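Local coordinates for protein phycocyanobilin lyase subunit beta (Nostoc sp. PCC 7120, PDB 5N3U) that pairs with its partner subunit CpcE to form a lyase, probably required for attaching the bilin chromophore to the CpcA phycocyanin chain, at residues T54-L59 and I83-A88; K137-L142 and Q171-T176; D100-D105 and R112-G117. All blocks are in the same frame, centred on the assembly; numbering follows the deposited sequence.

How the contacts relate
All three contacts are apolar helix packings in one HEAT-like alpha-solenoid, and each joins a different pair of helices. Contact 3 lies nearest the middle of the chain, about 5 Å between centres, and is made by small alanines alone. Contacts 1 and 2 lie on opposite sides of the chain's centre, with their own centres about 25 Å apart. Contact 1 is partly buried, running from a buried threonine out to an exposed alanine, whereas contact 2 is buried and uses bulkier leucine, proline and isoleucine groups. Contact 3 touches both: Ile83 and Ala87 pack on 112-117, while Thr141 packs on Ala102 and Leu142 on Ala115.

Contact 1 (T54-L59 and I83-A88); sequences TALVQL and IRTLAA
Val57, on helix 46-59, meets Thr85 and Ala88, on helix 76-89, where two helices of the alpha-solenoid run side by side in roughly the same direction. Such packing of nearly parallel helices, separated in the chain by a further helix (here 64-69), is characteristic of HEAT-repeat architecture. The two short axes approach to 9.2 Å and are inclined by 31°. Val57 and Thr85 stand directly opposite each other, their CA atoms 6.2 Å apart, and their side chains cross obliquely.

The methyl of Thr85 faces the neighbouring helix. OG1 lies beside the backbone N (chi1 -59°), which leaves CG2 anti to that N and facing Leu56 and Val57. The methyl is met from two sides: Leu56 touches it with CB, at 3.7 Å from Thr85 CG2, and Val57 with one branch, CG2 at 4.0 Å from the same Thr85 carbon. Beyond CB the chain of Leu56 is directed elsewhere, packing on Leu37 and Ile38 of helix 34-40 and on Phe41, which Thr85 also touches. The split of Thr85 into two faces lets a buried polar residue take part in an apolar contact: OG1 is hydrogen-bonded to Ser53 and to the carbonyl of Tyr81, leaving the methyl for packing.

One turn farther along, the contact reaches the surface. Val57 CG1 takes the position anti to its backbone N (chi1 171°), and the other methyl, CG2, lies beside that N and does the touching on both partners. It bridges the buried Thr85 and the exposed Ala88, closing on the latter with Val57 CG2 at 3.7 Å from Ala88 CB.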
# COMPACT_ATOMS: atom_id res chain seq x y z
N THR B 54 16.86 -7.84 -15.88
CA THR B 54 18.18 -8.23 -16.41
C THR B 54 18.44 -7.69 -17.81
O THR B 54 19.51 -7.13 -18.08
CB THR B 54 18.34 -9.76 -16.34
OG1 THR B 54 18.22 -10.11 -14.97
CG2 THR B 54 19.76 -10.21 -16.81
N ALA B 55 17.48 -7.83 -18.70
CA ALA B 55 17.53 -7.26 -19.99
C ALA B 55 17.76 -5.75 -19.96
O ALA B 55 18.56 -5.20 -20.75
CB ALA B 55 16.24 -7.55 -20.74
N LEU B 56 17.06 -5.04 -19.08
CA LEU B 56 17.23 -3.61 -19.04
C LEU B 56 18.61 -3.26 -18.58
O LEU B 56 19.22 -2.34 -19.13
CB LEU B 56 16.14 -2.92 -18.17
CG LEU B 56 14.82 -2.98 -18.89
CD1 LEU B 56 13.62 -2.88 -17.94
CD2 LEU B 56 14.64 -1.94 -19.96
N VAL B 57 19.09 -3.96 -17.60
CA VAL B 57 20.36 -3.67 -17.04
C VAL B 57 21.43 -3.87 -18.12
O VAL B 57 22.37 -3.10 -18.19
CB VAL B 57 20.65 -4.55 -15.85
CG1 VAL B 57 22.07 -4.44 -15.36
CG2 VAL B 57 19.78 -4.19 -14.67
N GLN B 58 21.27 -4.89 -18.96
CA GLN B 58 22.31 -5.18 -19.97
C GLN B 58 22.31 -4.06 -20.95
O GLN B 58 23.34 -3.59 -21.32
CB GLN B 58 22.10 -6.52 -20.66
CG GLN B 58 22.64 -7.70 -19.83
CD GLN B 58 22.06 -9.07 -20.24
OE1 GLN B 58 21.45 -9.20 -21.32
NE2 GLN B 58 22.27 -10.11 -19.39
N LEU B 59 21.15 -3.55 -21.31
CA LEU B 59 21.12 -2.37 -22.14
C LEU B 59 21.81 -1.17 -21.51
O LEU B 59 22.38 -0.41 -22.20
CB LEU B 59 19.68 -2.01 -22.47
CG LEU B 59 18.96 -2.85 -23.52
CD1 LEU B 59 17.47 -2.67 -23.52
CD2 LEU B 59 19.44 -2.45 -24.92
N ILE B 83 13.09 0.63 -9.60
CA ILE B 83 14.11 1.15 -8.73
C ILE B 83 15.31 0.21 -8.66
O ILE B 83 16.44 0.64 -8.63
CB ILE B 83 13.57 1.42 -7.36
CG1 ILE B 83 12.40 2.43 -7.42
CG2 ILE B 83 14.72 1.90 -6.47
CD1 ILE B 83 12.76 3.76 -8.02
N ARG B 84 15.05 -1.10 -8.55
CA ARG B 84 16.12 -2.06 -8.53
C ARG B 84 16.99 -2.03 -9.84
O ARG B 84 18.20 -2.18 -9.81
CB ARG B 84 15.59 -3.46 -8.23
CG ARG B 84 16.69 -4.47 -7.85
CD ARG B 84 16.16 -5.78 -7.24
NE ARG B 84 15.03 -5.56 -6.31
CZ ARG B 84 13.74 -5.79 -6.53
NH1 ARG B 84 13.29 -6.21 -7.69
NH2 ARG B 84 12.85 -5.55 -5.56
N THR B 85 16.33 -1.87 -10.95
CA THR B 85 16.93 -1.84 -12.22
C THR B 85 17.76 -0.59 -12.37
O THR B 85 18.95 -0.66 -12.77
CB THR B 85 15.88 -1.88 -13.28
OG1 THR B 85 15.11 -3.07 -13.13
CG2 THR B 85 16.47 -1.89 -14.63
N LEU B 86 17.22 0.55 -12.01
CA LEU B 86 18.04 1.77 -11.94
C LEU B 86 19.22 1.67 -11.03
O LEU B 86 20.31 2.15 -11.38
CB LEU B 86 17.17 2.98 -11.49
CG LEU B 86 16.23 3.46 -12.49
CD1 LEU B 86 15.06 4.22 -11.87
CD2 LEU B 86 16.96 4.21 -13.59
N ALA B 87 19.05 1.05 -9.86
CA ALA B 87 20.13 0.90 -8.93
C ALA B 87 21.22 -0.01 -9.57
O ALA B 87 22.37 0.31 -9.48
CB ALA B 87 19.66 0.24 -7.60
N ALA B 88 20.83 -1.08 -10.24
CA ALA B 88 21.83 -2.00 -10.85
C ALA B 88 22.56 -1.37 -12.04
O ALA B 88 23.76 -1.62 -12.24
CB ALA B 88 21.09 -3.24 -11.34

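Contact 2 (K137-L142 and Q171-T176); sequences KALETL and QQPIHT
Leu139 extends toward Pro173 and Ile174 because its CG lies anti to the backbone N (chi1 172°), and a chi2 of 61° turns the two methyls so that each faces a different partner. Ile174 starts off across the line of approach, but with CG1 beside its backbone N (chi1 -69°) this branch swings round to the leucine. Leu139 CD2 meets the CG corner of the proline ring, 3.6 Å from Pro173 CG, the side chains crossing at about a right angle. The other methyl, Leu139 CD1, meets the methylene Ile174 CG1 at 3.7 Å. Pro173 sits in the first turn of helix 171-184, where a residue without an N-H costs the helix no backbone bond.

Leu161, Leu164 and Leu170 also pack on Leu139, making this a buried leucine-rich patch. On another side of helix 130-145, Lys137 NZ forms a salt bridge of 2.7 Å with Glu140 OE1, through the syn lone pair of that oxygen, and a second one with Asp64 of the CpcE subunit. Helices 130-145 and 171-184 thus pack together with helix 151-163 between them in the chain, as in successive repeats of a HEAT-type alpha-solenoid.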
# COMPACT_ATOMS: atom_id res chain seq x y z
N LYS B 137 24.56 14.17 -1.36
CA LYS B 137 23.11 14.18 -1.19
C LYS B 137 22.63 12.76 -0.88
O LYS B 137 21.71 12.56 -0.12
CB LYS B 137 22.41 14.62 -2.48
CG LYS B 137 22.70 16.01 -3.00
CD LYS B 137 22.38 17.11 -2.01
CE LYS B 137 20.86 17.29 -1.80
NZ LYS B 137 20.83 18.23 -0.60
N ALA B 138 23.26 11.76 -1.50
CA ALA B 138 22.90 10.38 -1.21
C ALA B 138 23.13 10.05 0.25
O ALA B 138 22.25 9.53 0.94
CB ALA B 138 23.67 9.46 -2.10
N LEU B 139 24.28 10.48 0.75
CA LEU B 139 24.61 10.31 2.13
C LEU B 139 23.59 10.95 3.01
O LEU B 139 23.09 10.30 3.94
CB LEU B 139 26.05 10.89 2.40
CG LEU B 139 26.45 10.95 3.87
CD1 LEU B 139 26.46 9.56 4.46
CD2 LEU B 139 27.82 11.65 4.05
N GLU B 140 23.20 12.19 2.73
CA GLU B 140 22.21 12.87 3.60
C GLU B 140 20.94 12.05 3.68
O GLU B 140 20.33 11.93 4.73
CB GLU B 140 21.86 14.29 3.09
CG GLU B 140 23.00 15.29 3.19
CD GLU B 140 22.89 16.58 2.27
OE1 GLU B 140 21.82 16.93 1.61
OE2 GLU B 140 23.94 17.26 2.12
N THR B 141 20.51 11.49 2.55
CA THR B 141 19.28 10.72 2.57
C THR B 141 19.46 9.45 3.34
O THR B 141 18.54 9.05 4.05
CB THR B 141 18.81 10.41 1.13
OG1 THR B 141 18.31 11.63 0.63
CG2 THR B 141 17.56 9.56 1.10
N LEU B 142 20.58 8.78 3.13
CA LEU B 142 20.83 7.55 3.84
C LEU B 142 20.92 7.74 5.34
O LEU B 142 20.47 6.89 6.11
CB LEU B 142 22.06 6.88 3.34
CG LEU B 142 21.94 6.17 2.00
CD1 LEU B 142 23.27 5.87 1.44
CD2 LEU B 142 21.21 4.87 2.13
N GLN B 171 33.54 9.96 4.94
CA GLN B 171 33.79 8.84 5.85
C GLN B 171 33.55 9.19 7.28
O GLN B 171 33.12 8.34 8.05
CB GLN B 171 35.13 8.28 5.59
CG GLN B 171 35.27 7.95 4.13
CD GLN B 171 36.53 7.18 3.83
OE1 GLN B 171 37.47 7.22 4.62
NE2 GLN B 171 36.56 6.50 2.70
N GLN B 172 33.70 10.44 7.64
CA GLN B 172 33.57 10.81 9.00
C GLN B 172 32.13 10.66 9.42
O GLN B 172 31.87 10.05 10.47
CB GLN B 172 34.09 12.26 9.26
CG GLN B 172 33.95 12.72 10.71
CD GLN B 172 32.61 13.36 11.07
OE1 GLN B 172 31.97 12.98 12.06
NE2 GLN B 172 32.22 14.35 10.32
N PRO B 173 31.18 11.24 8.63
CA PRO B 173 29.81 11.16 9.11
C PRO B 173 29.29 9.73 9.13
O PRO B 173 28.39 9.48 9.91
CB PRO B 173 29.03 12.05 8.12
CG PRO B 173 29.94 12.20 6.95
CD PRO B 173 31.30 12.19 7.51
N ILE B 174 29.82 8.87 8.27
CA ILE B 174 29.40 7.46 8.13
C ILE B 174 29.86 6.70 9.38
O ILE B 174 29.01 6.26 10.18
CB ILE B 174 29.92 6.83 6.85
CG1 ILE B 174 29.22 7.44 5.60
CG2 ILE B 174 29.66 5.32 6.85
CD1 ILE B 174 29.88 7.12 4.27
N HIS B 175 31.18 6.66 9.61
CA HIS B 175 31.76 6.19 10.94
C HIS B 175 30.98 6.63 12.12
O HIS B 175 30.56 5.85 12.94
CB HIS B 175 33.20 6.65 11.11
CG HIS B 175 34.14 5.94 10.22
ND1 HIS B 175 35.36 6.46 9.84
CD2 HIS B 175 34.04 4.74 9.59
CE1 HIS B 175 35.98 5.61 9.04
NE2 HIS B 175 35.20 4.56 8.87
N THR B 176 30.70 7.92 12.16
CA THR B 176 30.03 8.50 13.28
C THR B 176 28.66 7.94 13.40
O THR B 176 28.20 7.64 14.54
CB THR B 176 30.01 10.02 13.14
OG1 THR B 176 31.34 10.52 13.35
CG2 THR B 176 29.03 10.69 14.09

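Contact 3 (D100-D105 and R112-G117); sequences DAAATD and RAAAKG
Ala102 and Ala114 bring the backbones of helices 95-104 and 108-118 close together, their CA atoms 5.3 Å apart. The two short axes approach to 7.9 Å with 124° between their directions, so the chain reverses obliquely through the short connection between the helices. Ala114 CB makes most of the contact: it lies over the backbone of the other helix, 3.7 Å from Ala102 N, and meets Ala101 CB at 3.8 Å and Ala102 CB at 3.9 Å. The backbone N of Ala115 adds a looser approach, 4.4 Å from Ala102 CB.

At the end of 100-105, Thr104 folds its hydroxyl back, with OG1 beside both the backbone N and the carbonyl carbon (chi1 60°), to give a 2.8 Å hydrogen bond from Thr104 OG1 to Asp100 O. The same oxygen accepts from Thr104 N, the two donors arriving from opposite faces of the carbonyl plane. Nearby, Asp105 forms a salt bridge with Arg79.

Between 100-105 and 112-117, methyls and backbone are all that meet. Without longer side chains between them the segments can come this close, held by van der Waals contact and burial, while the hydrogen bond from Arg111 NE to Ala102 O adds a polar tie between the same helices.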
# COMPACT_ATOMS: atom_id res chain seq x y z
N ASP B 100 13.82 10.13 -3.66
CA ASP B 100 12.42 10.16 -3.42
C ASP B 100 11.86 8.87 -2.96
O ASP B 100 11.04 8.83 -2.07
CB ASP B 100 11.66 10.49 -4.73
CG ASP B 100 11.57 11.93 -4.93
OD1 ASP B 100 11.84 12.65 -3.95
OD2 ASP B 100 11.24 12.39 -6.05
N ALA B 101 12.25 7.80 -3.61
CA ALA B 101 11.85 6.49 -3.27
C ALA B 101 12.30 6.08 -1.91
O ALA B 101 11.52 5.60 -1.13
CB ALA B 101 12.43 5.51 -4.27
N ALA B 102 13.55 6.32 -1.57
CA ALA B 102 14.03 6.01 -0.25
C ALA B 102 13.36 6.80 0.85
O ALA B 102 13.06 6.26 1.91
CB ALA B 102 15.50 6.21 -0.20
N ALA B 103 13.16 8.08 0.63
CA ALA B 103 12.66 9.00 1.67
C ALA B 103 11.16 9.06 1.83
O ALA B 103 10.68 9.29 2.96
CB ALA B 103 13.21 10.42 1.40
N THR B 104 10.37 8.94 0.74
CA THR B 104 8.95 9.21 0.81
C THR B 104 8.03 8.11 0.33
O THR B 104 6.83 8.19 0.55
CB THR B 104 8.58 10.50 0.12
OG1 THR B 104 8.93 10.43 -1.27
CG2 THR B 104 9.36 11.74 0.76
N ASP B 105 8.55 7.08 -0.29
CA ASP B 105 7.71 5.95 -0.65
C ASP B 105 7.24 5.22 0.59
O ASP B 105 7.91 5.30 1.62
CB ASP B 105 8.48 4.97 -1.59
CG ASP B 105 7.50 4.29 -2.57
OD1 ASP B 105 6.68 3.46 -2.12
OD2 ASP B 105 7.54 4.60 -3.78
N ARG B 112 13.99 -0.14 0.21
CA ARG B 112 15.20 -0.87 0.43
C ARG B 112 16.03 -0.89 -0.82
O ARG B 112 17.27 -0.79 -0.74
CB ARG B 112 14.96 -2.30 0.91
CG ARG B 112 14.29 -2.36 2.31
CD ARG B 112 14.15 -3.76 2.85
NE ARG B 112 13.34 -4.58 1.96
CZ ARG B 112 12.12 -5.09 2.26
NH1 ARG B 112 11.56 -4.91 3.45
NH2 ARG B 112 11.49 -5.76 1.35
N ALA B 113 15.37 -1.07 -1.96
CA ALA B 113 16.06 -1.10 -3.26
C ALA B 113 16.74 0.23 -3.54
O ALA B 113 17.82 0.26 -4.08
CB ALA B 113 15.09 -1.48 -4.41
N ALA B 114 16.09 1.32 -3.15
CA ALA B 114 16.61 2.63 -3.38
C ALA B 114 17.81 2.93 -2.45
O ALA B 114 18.81 3.43 -2.90
CB ALA B 114 15.51 3.62 -3.18
N ALA B 115 17.73 2.51 -1.18
CA ALA B 115 18.76 2.68 -0.17
C ALA B 115 20.04 2.00 -0.61
O ALA B 115 21.10 2.63 -0.64
CB ALA B 115 18.26 2.13 1.15
N LYS B 116 19.95 0.77 -1.03
CA LYS B 116 21.12 0.11 -1.60
C LYS B 116 21.67 0.85 -2.78
O LYS B 116 22.89 1.07 -2.86
CB LYS B 116 20.82 -1.32 -1.98
CG LYS B 116 22.04 -2.12 -2.43
CD LYS B 116 21.68 -3.57 -2.74
CE LYS B 116 22.90 -4.39 -3.09
NZ LYS B 116 22.42 -5.65 -3.74
N GLY B 117 20.82 1.21 -3.72
CA GLY B 117 21.23 1.91 -4.88
C GLY B 117 21.93 3.25 -4.64
O GLY B 117 22.91 3.57 -5.31